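Local coordinates for protein Bd3459 (Bdellovibrio bacteriovorus, PDB 5CEC) that is a predatory endopeptidase bound by a dedicated ankyrin-repeat immunity protein, and belongs to a peptidase family generally assigned D-Ala-D-Ala carboxypeptidase activity, at residues 82-87 / 238-243. The protein carries 1 engineered substitution. Numbering follows the deposited sequence.
Sequences DRLGPD and APLKTI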
loop_
_atom_site.group_PDB
_atom_site.type_symbol
_atom_site.label_atom_id
_atom_site.label_comp_id
_atom_site.label_asym_id
_atom_site.label_seq_id
_atom_site.Cartn_x
_atom_site.Cartn_y
_atom_site.Cartn_z
ATOM N N ASP A 82 -5.388 -4.562 -19.507
ATOM C CA ASP A 82 -5.342 -4.854 -20.964
ATOM C C ASP A 82 -5.692 -6.318 -21.266
ATOM O O ASP A 82 -6.409 -6.598 -22.226
ATOM C CB ASP A 82 -3.964 -4.501 -21.541
ATOM C CG ASP A 82 -3.853 -3.058 -21.970
ATOM O OD1 ASP A 82 -4.863 -2.290 -21.892
ATOM O OD2 ASP A 82 -2.743 -2.706 -22.416
ATOM N N ARG A 83 -5.180 -7.259 -20.485
ATOM C CA ARG A 83 -5.389 -8.670 -20.785
ATOM C C ARG A 83 -6.783 -9.156 -20.374
ATOM O O ARG A 83 -7.355 -10.022 -21.043
ATOM C CB ARG A 83 -4.363 -9.527 -20.064
ATOM C CG ARG A 83 -3.060 -9.659 -20.782
ATOM C CD ARG A 83 -3.173 -10.710 -21.902
ATOM N NE ARG A 83 -3.405 -12.056 -21.352
ATOM C CZ ARG A 83 -2.482 -12.846 -20.801
ATOM N NH1 ARG A 83 -1.195 -12.507 -20.792
ATOM N NH2 ARG A 83 -2.843 -14.011 -20.270
ATOM N N LEU A 84 -7.303 -8.643 -19.267
ATOM C CA LEU A 84 -8.566 -9.133 -18.695
ATOM C C LEU A 84 -9.745 -8.198 -18.798
ATOM O O LEU A 84 -10.892 -8.653 -18.917
ATOM C CB LEU A 84 -8.354 -9.505 -17.237
ATOM C CG LEU A 84 -7.255 -10.535 -16.954
ATOM C CD1 LEU A 84 -7.064 -10.645 -15.455
ATOM C CD2 LEU A 84 -7.571 -11.880 -17.576
ATOM N N GLY A 85 -9.474 -6.904 -18.717
ATOM C CA GLY A 85 -10.502 -5.875 -18.649
ATOM C C GLY A 85 -10.824 -5.530 -17.195
ATOM O O GLY A 85 -10.842 -6.397 -16.329
ATOM N N PRO A 86 -11.119 -4.248 -16.927
ATOM C CA PRO A 86 -11.383 -3.836 -15.541
ATOM C C PRO A 86 -12.631 -4.423 -14.903
ATOM O O PRO A 86 -12.732 -4.406 -13.680
ATOM C CB PRO A 86 -11.512 -2.312 -15.643
ATOM C CG PRO A 86 -11.964 -2.078 -17.052
ATOM C CD PRO A 86 -11.294 -3.140 -17.874
ATOM N N ASP A 87 -13.554 -4.924 -15.718
ATOM C CA ASP A 87 -14.775 -5.532 -15.215
ATOM C C ASP A 87 -14.698 -7.047 -15.154
ATOM O O ASP A 87 -15.687 -7.720 -14.824
ATOM C CB ASP A 87 -15.944 -5.068 -16.066
ATOM C CG ASP A 87 -16.134 -3.558 -16.009
ATOM O OD1 ASP A 87 -16.305 -3.049 -14.888
ATOM O OD2 ASP A 87 -16.127 -2.887 -17.074
ATOM N N ALA A 238 -15.165 -10.054 -6.852
ATOM C CA ALA A 238 -15.323 -8.638 -7.194
ATOM C C ALA A 238 -14.640 -8.392 -8.550
ATOM O O ALA A 238 -13.712 -9.125 -8.941
ATOM C CB ALA A 238 -14.717 -7.745 -6.090
ATOM N N PRO A 239 -15.071 -7.344 -9.247
ATOM C CA PRO A 239 -14.417 -7.085 -10.531
ATOM C C PRO A 239 -12.936 -6.769 -10.351
ATOM O O PRO A 239 -12.494 -6.284 -9.295
ATOM C CB PRO A 239 -15.173 -5.897 -11.103
ATOM C CG PRO A 239 -15.984 -5.324 -10.001
ATOM C CD PRO A 239 -16.145 -6.377 -8.944
ATOM N N LEU A 240 -12.180 -6.994 -11.421
ATOM C CA LEU A 240 -10.747 -6.757 -11.391
ATOM C C LEU A 240 -10.375 -5.359 -10.905
ATOM O O LEU A 240 -9.424 -5.218 -10.136
ATOM C CB LEU A 240 -10.133 -7.017 -12.772
ATOM C CG LEU A 240 -8.631 -6.801 -12.874
ATOM C CD1 LEU A 240 -7.847 -7.802 -12.054
ATOM C CD2 LEU A 240 -8.186 -6.784 -14.321
ATOM N N LYS A 241 -11.134 -4.344 -11.307
ATOM C CA LYS A 241 -10.836 -2.983 -10.858
ATOM C C LYS A 241 -10.768 -2.910 -9.316
ATOM O O LYS A 241 -9.962 -2.173 -8.777
ATOM C CB LYS A 241 -11.837 -1.963 -11.432
ATOM C CG LYS A 241 -13.273 -2.181 -10.971
ATOM C CD LYS A 241 -14.324 -1.263 -11.550
ATOM C CE LYS A 241 -15.661 -1.642 -10.945
ATOM N NZ LYS A 241 -16.748 -0.677 -11.211
ATOM N N THR A 242 -11.688 -3.608 -8.645
ATOM C CA THR A 242 -11.744 -3.638 -7.183
ATOM C C THR A 242 -10.509 -4.343 -6.587
ATOM O O THR A 242 -9.931 -3.906 -5.581
ATOM C CB THR A 242 -13.035 -4.298 -6.711
ATOM O OG1 THR A 242 -14.132 -3.598 -7.292
ATOM C CG2 THR A 242 -13.143 -4.362 -5.195
ATOM N N ILE A 243 -10.174 -5.473 -7.168
ATOM C CA ILE A 243 -8.977 -6.225 -6.751
ATOM C C ILE A 243 -7.729 -5.347 -6.895
ATOM O O ILE A 243 -6.862 -5.289 -6.004
ATOM C CB ILE A 243 -8.844 -7.541 -7.553
ATOM C CG1 ILE A 243 -10.029 -8.460 -7.214
ATOM C CG2 ILE A 243 -7.473 -8.214 -7.280
ATOM C CD1 ILE A 243 -10.123 -9.648 -8.144
#
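L240 reaches from the first turn of helix 240-250 to the turn that ends helix 72-84. Its CG stands anti to the backbone N (chi1 180°), which sends the side chain out to the turn, where CD2 comes 3.4 Å from G85 O and also meets L84, whose CB lies 4.0 Å from L240 CD2. The two leucine side chains cross at about a right angle and meet at one methyl rather than lying alongside each other. P86 supplies the polar link. Its carbonyl O accepts a hydrogen bond from K241 N, 2.9 Å away; the N-H...O angle is 150° and the donor lies tilted 16° from the carbonyl plane. L240 N is also near P86 O but badly angled for a bond. The backbone of L240 is hydrogen-bonded to that of Y88, just beyond the turn.

G85 is where helix 72-84 gives way, with positive phi, and P239 sits at the N-cap position of the other helix; the bond from K241 N to P86 O ties the chain leaving one helix to the start of the other. This family belongs to the beta-lactamase clan, and the SxxK motif of such serine enzymes probably lies at the start of helix 72-84; the contact lies at its far end.

K241 lays its aliphatic chain past the same carbonyl, CB 3.4 Å from P86 O, and runs on, extended beyond CG, to end near the D87 carboxylate. K241 NZ and D87 OD1 stay 4.4 Å apart, too far for a salt bridge. Y326 OH joins them instead, hydrogen-bonded to both charged groups. The ring of P239 also comes up to this turn, its CB 4.1 Å from D87 CA, while the P86 ring packs against K324.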